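Local coordinates for B12-binding domain-containing protein (Kitasatospora setae, PDB 6WTE) that acts as a cobalamin- and [4Fe-4S]-dependent methyltransferase of the radical SAM family, using S-adenosylmethionine in non-radical catalysis, at residues Ser272-Arg286 and Tyr308-Leu322. Sequence-based numbering, arbitrary orientation.
Sequences SEFNLSIAHAKNLLR and YCQPSPFDEEFADLL. With SF4 (iron/sulfur cluster), chain C; EDO (1,2-ethanediol), chain G.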
# COMPACT_ATOMS: atom_id res chain seq x y z
N SER A 272 -4.11 -2.08 -7.60
CA SER A 272 -5.00 -1.32 -6.73
C SER A 272 -6.29 -2.10 -6.50
O SER A 272 -6.73 -2.27 -5.35
CB SER A 272 -5.29 0.05 -7.34
OG SER A 272 -4.13 0.87 -7.28
N GLU A 273 -6.90 -2.60 -7.57
CA GLU A 273 -8.10 -3.44 -7.48
C GLU A 273 -8.03 -4.44 -8.63
O GLU A 273 -8.00 -4.03 -9.79
CB GLU A 273 -9.39 -2.61 -7.59
CG GLU A 273 -9.46 -1.39 -6.68
CD GLU A 273 -9.72 -1.74 -5.24
OE1 GLU A 273 -10.01 -2.92 -4.95
OE2 GLU A 273 -9.65 -0.83 -4.38
N PHE A 274 -8.02 -5.74 -8.31
CA PHE A 274 -7.79 -6.72 -9.37
C PHE A 274 -8.92 -6.73 -10.40
O PHE A 274 -8.67 -6.88 -11.60
CB PHE A 274 -7.60 -8.12 -8.78
CG PHE A 274 -7.37 -9.19 -9.82
CD1 PHE A 274 -6.32 -9.09 -10.73
CD2 PHE A 274 -8.20 -10.30 -9.90
CE1 PHE A 274 -6.11 -10.08 -11.69
CE2 PHE A 274 -7.99 -11.29 -10.85
CZ PHE A 274 -6.95 -11.18 -11.75
N ASN A 275 -10.18 -6.55 -9.96
CA ASN A 275 -11.31 -6.68 -10.87
C ASN A 275 -11.73 -5.36 -11.52
O ASN A 275 -12.70 -5.35 -12.28
CB ASN A 275 -12.52 -7.30 -10.15
CG ASN A 275 -13.05 -6.43 -9.01
OD1 ASN A 275 -12.29 -5.72 -8.35
ND2 ASN A 275 -14.35 -6.51 -8.77
N LEU A 276 -11.06 -4.25 -11.25
CA LEU A 276 -11.24 -3.09 -12.10
C LEU A 276 -10.33 -3.25 -13.31
O LEU A 276 -9.33 -3.97 -13.26
CB LEU A 276 -10.95 -1.79 -11.34
CG LEU A 276 -11.88 -1.56 -10.14
CD1 LEU A 276 -11.65 -0.17 -9.53
CD2 LEU A 276 -13.36 -1.72 -10.53
N SER A 277 -10.71 -2.62 -14.42
CA SER A 277 -10.18 -3.00 -15.73
C SER A 277 -10.37 -4.51 -15.93
O SER A 277 -9.42 -5.29 -15.98
CB SER A 277 -8.71 -2.58 -15.86
OG SER A 277 -8.30 -2.50 -17.22
N ILE A 278 -11.64 -4.90 -15.99
CA ILE A 278 -12.01 -6.30 -15.81
C ILE A 278 -11.60 -7.15 -17.00
O ILE A 278 -11.30 -8.35 -16.84
CB ILE A 278 -13.53 -6.40 -15.53
CG1 ILE A 278 -13.94 -7.86 -15.30
CG2 ILE A 278 -14.32 -5.80 -16.68
CD1 ILE A 278 -13.43 -8.47 -14.00
N ALA A 279 -11.59 -6.59 -18.21
CA ALA A 279 -11.26 -7.40 -19.37
C ALA A 279 -9.83 -7.93 -19.28
O ALA A 279 -9.57 -9.08 -19.63
CB ALA A 279 -11.46 -6.59 -20.65
N HIS A 280 -8.91 -7.09 -18.80
CA HIS A 280 -7.53 -7.53 -18.59
C HIS A 280 -7.46 -8.63 -17.53
O HIS A 280 -6.74 -9.63 -17.71
CB HIS A 280 -6.67 -6.33 -18.18
CG HIS A 280 -5.21 -6.63 -18.07
ND1 HIS A 280 -4.61 -6.95 -16.87
CD2 HIS A 280 -4.22 -6.61 -19.00
CE1 HIS A 280 -3.31 -7.14 -17.07
NE2 HIS A 280 -3.06 -6.93 -18.35
N ALA A 281 -8.20 -8.48 -16.43
CA ALA A 281 -8.18 -9.49 -15.39
C ALA A 281 -8.69 -10.83 -15.91
O ALA A 281 -8.09 -11.88 -15.66
CB ALA A 281 -9.03 -9.03 -14.20
N LYS A 282 -9.81 -10.80 -16.65
CA LYS A 282 -10.35 -12.04 -17.19
C LYS A 282 -9.42 -12.66 -18.23
O LYS A 282 -9.25 -13.88 -18.26
CB LYS A 282 -11.73 -11.80 -17.80
CG LYS A 282 -12.81 -11.62 -16.74
CD LYS A 282 -14.17 -11.39 -17.37
CE LYS A 282 -15.27 -11.46 -16.32
NZ LYS A 282 -16.62 -11.30 -16.94
N ASN A 283 -8.79 -11.84 -19.07
CA ASN A 283 -7.82 -12.38 -20.02
C ASN A 283 -6.63 -13.00 -19.31
O ASN A 283 -6.09 -14.03 -19.74
CB ASN A 283 -7.34 -11.27 -20.97
CG ASN A 283 -8.36 -10.94 -22.05
OD1 ASN A 283 -9.21 -11.76 -22.38
ND2 ASN A 283 -8.26 -9.74 -22.60
N LEU A 284 -6.19 -12.38 -18.21
CA LEU A 284 -5.10 -12.94 -17.43
C LEU A 284 -5.46 -14.31 -16.86
O LEU A 284 -4.67 -15.26 -16.95
CB LEU A 284 -4.73 -11.99 -16.29
CG LEU A 284 -3.50 -12.45 -15.51
CD1 LEU A 284 -2.27 -12.24 -16.36
CD2 LEU A 284 -3.40 -11.69 -14.20
N LEU A 285 -6.65 -14.42 -16.26
CA LEU A 285 -7.07 -15.70 -15.69
C LEU A 285 -7.20 -16.76 -16.77
O LEU A 285 -6.78 -17.91 -16.57
CB LEU A 285 -8.39 -15.52 -14.94
CG LEU A 285 -8.29 -14.56 -13.74
CD1 LEU A 285 -9.67 -14.25 -13.18
CD2 LEU A 285 -7.38 -15.14 -12.66
N ARG A 286 -7.75 -16.39 -17.93
CA ARG A 286 -7.85 -17.33 -19.04
C ARG A 286 -6.48 -17.86 -19.44
O ARG A 286 -6.33 -19.06 -19.72
CB ARG A 286 -8.53 -16.65 -20.23
CG ARG A 286 -10.02 -16.36 -20.04
CD ARG A 286 -10.65 -15.82 -21.31
NE ARG A 286 -12.05 -15.44 -21.10
CZ ARG A 286 -12.47 -14.18 -21.00
NH1 ARG A 286 -11.61 -13.18 -21.13
NH2 ARG A 286 -13.76 -13.93 -20.80
N TYR A 308 -7.49 -8.93 -4.38
CA TYR A 308 -8.20 -7.85 -3.71
C TYR A 308 -9.10 -7.18 -4.73
O TYR A 308 -8.64 -6.83 -5.82
CB TYR A 308 -7.24 -6.82 -3.09
CG TYR A 308 -7.96 -5.84 -2.19
CD1 TYR A 308 -8.55 -4.69 -2.70
CD2 TYR A 308 -8.07 -6.08 -0.83
CE1 TYR A 308 -9.22 -3.80 -1.88
CE2 TYR A 308 -8.73 -5.20 0.00
CZ TYR A 308 -9.31 -4.07 -0.53
OH TYR A 308 -9.97 -3.19 0.30
N CYS A 309 -10.38 -6.99 -4.37
CA CYS A 309 -11.39 -6.59 -5.34
C CYS A 309 -12.30 -5.53 -4.75
O CYS A 309 -12.39 -5.36 -3.53
CB CYS A 309 -12.28 -7.77 -5.77
SG CYS A 309 -11.49 -9.01 -6.79
N GLN A 310 -12.97 -4.83 -5.64
CA GLN A 310 -14.15 -4.05 -5.30
C GLN A 310 -15.39 -4.91 -5.51
O GLN A 310 -15.33 -5.96 -6.16
CB GLN A 310 -14.22 -2.79 -6.16
CG GLN A 310 -13.18 -1.74 -5.78
CD GLN A 310 -13.41 -1.21 -4.38
OE1 GLN A 310 -14.39 -0.51 -4.12
NE2 GLN A 310 -12.52 -1.57 -3.45
N PRO A 311 -16.53 -4.52 -4.94
CA PRO A 311 -17.73 -5.35 -5.08
C PRO A 311 -18.19 -5.54 -6.51
O PRO A 311 -18.86 -6.54 -6.81
CB PRO A 311 -18.78 -4.60 -4.25
CG PRO A 311 -17.99 -3.87 -3.23
CD PRO A 311 -16.72 -3.45 -3.93
N SER A 312 -17.88 -4.60 -7.41
CA SER A 312 -18.33 -4.67 -8.79
C SER A 312 -17.19 -4.20 -9.68
O SER A 312 -16.49 -3.24 -9.33
CB SER A 312 -19.58 -3.79 -9.01
OG SER A 312 -19.98 -3.82 -10.37
N PRO A 313 -16.98 -4.84 -10.84
CA PRO A 313 -17.74 -5.98 -11.36
C PRO A 313 -17.22 -7.31 -10.86
O PRO A 313 -16.01 -7.54 -10.89
CB PRO A 313 -17.54 -5.85 -12.87
CG PRO A 313 -16.17 -5.24 -13.01
CD PRO A 313 -15.93 -4.39 -11.78
N PHE A 314 -18.12 -8.19 -10.41
CA PHE A 314 -17.74 -9.51 -9.93
C PHE A 314 -18.88 -10.45 -10.32
O PHE A 314 -19.82 -10.63 -9.54
CB PHE A 314 -17.49 -9.53 -8.43
CG PHE A 314 -16.72 -10.74 -7.94
CD1 PHE A 314 -17.33 -11.98 -7.85
CD2 PHE A 314 -15.39 -10.62 -7.55
CE1 PHE A 314 -16.63 -13.09 -7.40
CE2 PHE A 314 -14.68 -11.72 -7.10
CZ PHE A 314 -15.29 -12.95 -7.03
N ASP A 315 -18.81 -11.01 -11.53
CA ASP A 315 -19.91 -11.80 -12.05
C ASP A 315 -19.56 -13.28 -12.07
O ASP A 315 -18.47 -13.70 -11.66
CB ASP A 315 -20.35 -11.30 -13.43
CG ASP A 315 -19.26 -11.38 -14.49
OD1 ASP A 315 -18.26 -12.10 -14.31
OD2 ASP A 315 -19.40 -10.69 -15.53
N GLU A 316 -20.51 -14.09 -12.54
CA GLU A 316 -20.35 -15.54 -12.51
C GLU A 316 -19.15 -15.98 -13.34
O GLU A 316 -18.38 -16.85 -12.92
CB GLU A 316 -21.63 -16.21 -12.99
CG GLU A 316 -21.60 -17.73 -12.89
CD GLU A 316 -22.93 -18.35 -13.28
OE1 GLU A 316 -23.84 -17.59 -13.67
OE2 GLU A 316 -23.06 -19.59 -13.20
N GLU A 317 -18.98 -15.40 -14.53
CA GLU A 317 -17.84 -15.75 -15.37
C GLU A 317 -16.53 -15.44 -14.66
O GLU A 317 -15.57 -16.23 -14.74
CB GLU A 317 -17.90 -15.02 -16.71
CG GLU A 317 -16.74 -15.36 -17.63
CD GLU A 317 -16.64 -14.45 -18.84
OE1 GLU A 317 -16.94 -13.24 -18.72
OE2 GLU A 317 -16.27 -14.96 -19.92
N PHE A 318 -16.46 -14.30 -13.98
CA PHE A 318 -15.24 -13.96 -13.25
C PHE A 318 -14.97 -14.98 -12.15
O PHE A 318 -13.83 -15.43 -11.99
CB PHE A 318 -15.37 -12.55 -12.66
CG PHE A 318 -14.08 -12.00 -12.09
CD1 PHE A 318 -12.94 -11.95 -12.87
CD2 PHE A 318 -14.02 -11.52 -10.79
CE1 PHE A 318 -11.75 -11.43 -12.36
CE2 PHE A 318 -12.84 -10.99 -10.28
CZ PHE A 318 -11.70 -10.95 -11.06
N ALA A 319 -16.02 -15.38 -11.42
CA ALA A 319 -15.83 -16.33 -10.34
C ALA A 319 -15.41 -17.70 -10.87
O ALA A 319 -14.56 -18.37 -10.27
CB ALA A 319 -17.10 -16.44 -9.50
N ASP A 320 -15.99 -18.14 -11.99
CA ASP A 320 -15.56 -19.40 -12.60
C ASP A 320 -14.11 -19.33 -13.04
O ASP A 320 -13.36 -20.30 -12.90
CB ASP A 320 -16.45 -19.74 -13.80
CG ASP A 320 -17.85 -20.18 -13.38
OD1 ASP A 320 -18.03 -20.61 -12.23
OD2 ASP A 320 -18.75 -20.10 -14.23
N LEU A 321 -13.69 -18.18 -13.59
CA LEU A 321 -12.30 -18.04 -14.01
C LEU A 321 -11.35 -18.03 -12.82
O LEU A 321 -10.30 -18.68 -12.85
CB LEU A 321 -12.14 -16.77 -14.84
CG LEU A 321 -12.63 -16.85 -16.28
CD1 LEU A 321 -12.60 -15.47 -16.92
CD2 LEU A 321 -11.78 -17.83 -17.08
N LEU A 322 -11.72 -17.31 -11.75
CA LEU A 322 -10.91 -17.34 -10.53
C LEU A 322 -10.76 -18.77 -10.01
O LEU A 322 -9.65 -19.20 -9.67
CB LEU A 322 -11.54 -16.45 -9.47
CG LEU A 322 -11.43 -14.94 -9.67
CD1 LEU A 322 -12.34 -14.26 -8.67
CD2 LEU A 322 -9.98 -14.48 -9.48
FE1 SF4 C . -11.30 3.40 -4.72
FE2 SF4 C . -9.32 2.90 -6.55
FE3 SF4 C . -9.83 1.07 -4.62
FE4 SF4 C . -8.68 3.43 -3.96
S1 SF4 C . -7.77 1.81 -5.27
S2 SF4 C . -10.39 2.41 -2.87
S3 SF4 C . -9.68 4.86 -5.44
S4 SF4 C . -11.27 1.74 -6.26
C1 EDO G . -14.40 -2.35 -14.95
O1 EDO G . -13.47 -2.66 -15.99
C2 EDO G . -14.22 -0.89 -14.54
O2 EDO G . -12.86 -0.67 -14.14
O HOH W 1 -15.54 -11.74 -21.04
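Asn275 pins the 308-322 segment with three hydrogen bonds from one buried amide. Its OD1 accepts from Gln310 N at 2.9 Å, while ND2 donates to Gln310 O at 2.8 Å and to Pro313 O at 2.9 Å, both carbonyls being met from above their planes. CG stands between the backbone N and carbonyl carbon (chi1 63°), which turns the amide across to the turning backbone opposite, where the peptide before Pro313 is cis. A backbone hydrogen bond from Phe274 N to Tyr308 O joins the two segments beside it. The side chain of Glu273, bent at chi2 (-75°), lets OE2 ligate iron FE3 of the [4Fe-4S] cluster at 1.9 Å; OE1 accepts a weak bond from Gln310 NE2 and lies at the edge of the Tyr308 ring. Gln310 OE1 turns to Tyr354 and Lys346. This ligation lies just past the C-terminal ends of strands 266-269 and 304-309, neighbouring parallel strands of the TIM-barrel-like radical SAM core; helices 278-294 and 316-325 pack side by side, their facing segments crossing at 34°. Phe318 is the knob, set among Ile278, Ala281, Lys282 and Leu285. Ile278 CD1 makes a CH-pi contact over one face of the Phe318 ring, 3.9 Å from the centroid, and Leu322 CG backs the opposite face; Phe274 CE2 meets Phe318 CZ at 3.7 Å. Towards solvent, a salt-bridge network joins the helices: the extended Lys282 chain brings NZ 2.7 Å from Glu317 OE1 and onto the syn lone pairs of both Asp315 oxygens. Asp315, the N-cap of helix 316-325, also accepts from Phe318 N through OD1. Arg286 NH2 forms a salt bridge with Glu317 OE2 at 2.9 Å, meeting it from above the carboxylate plane, and a water links NH2 to Glu317 OE1.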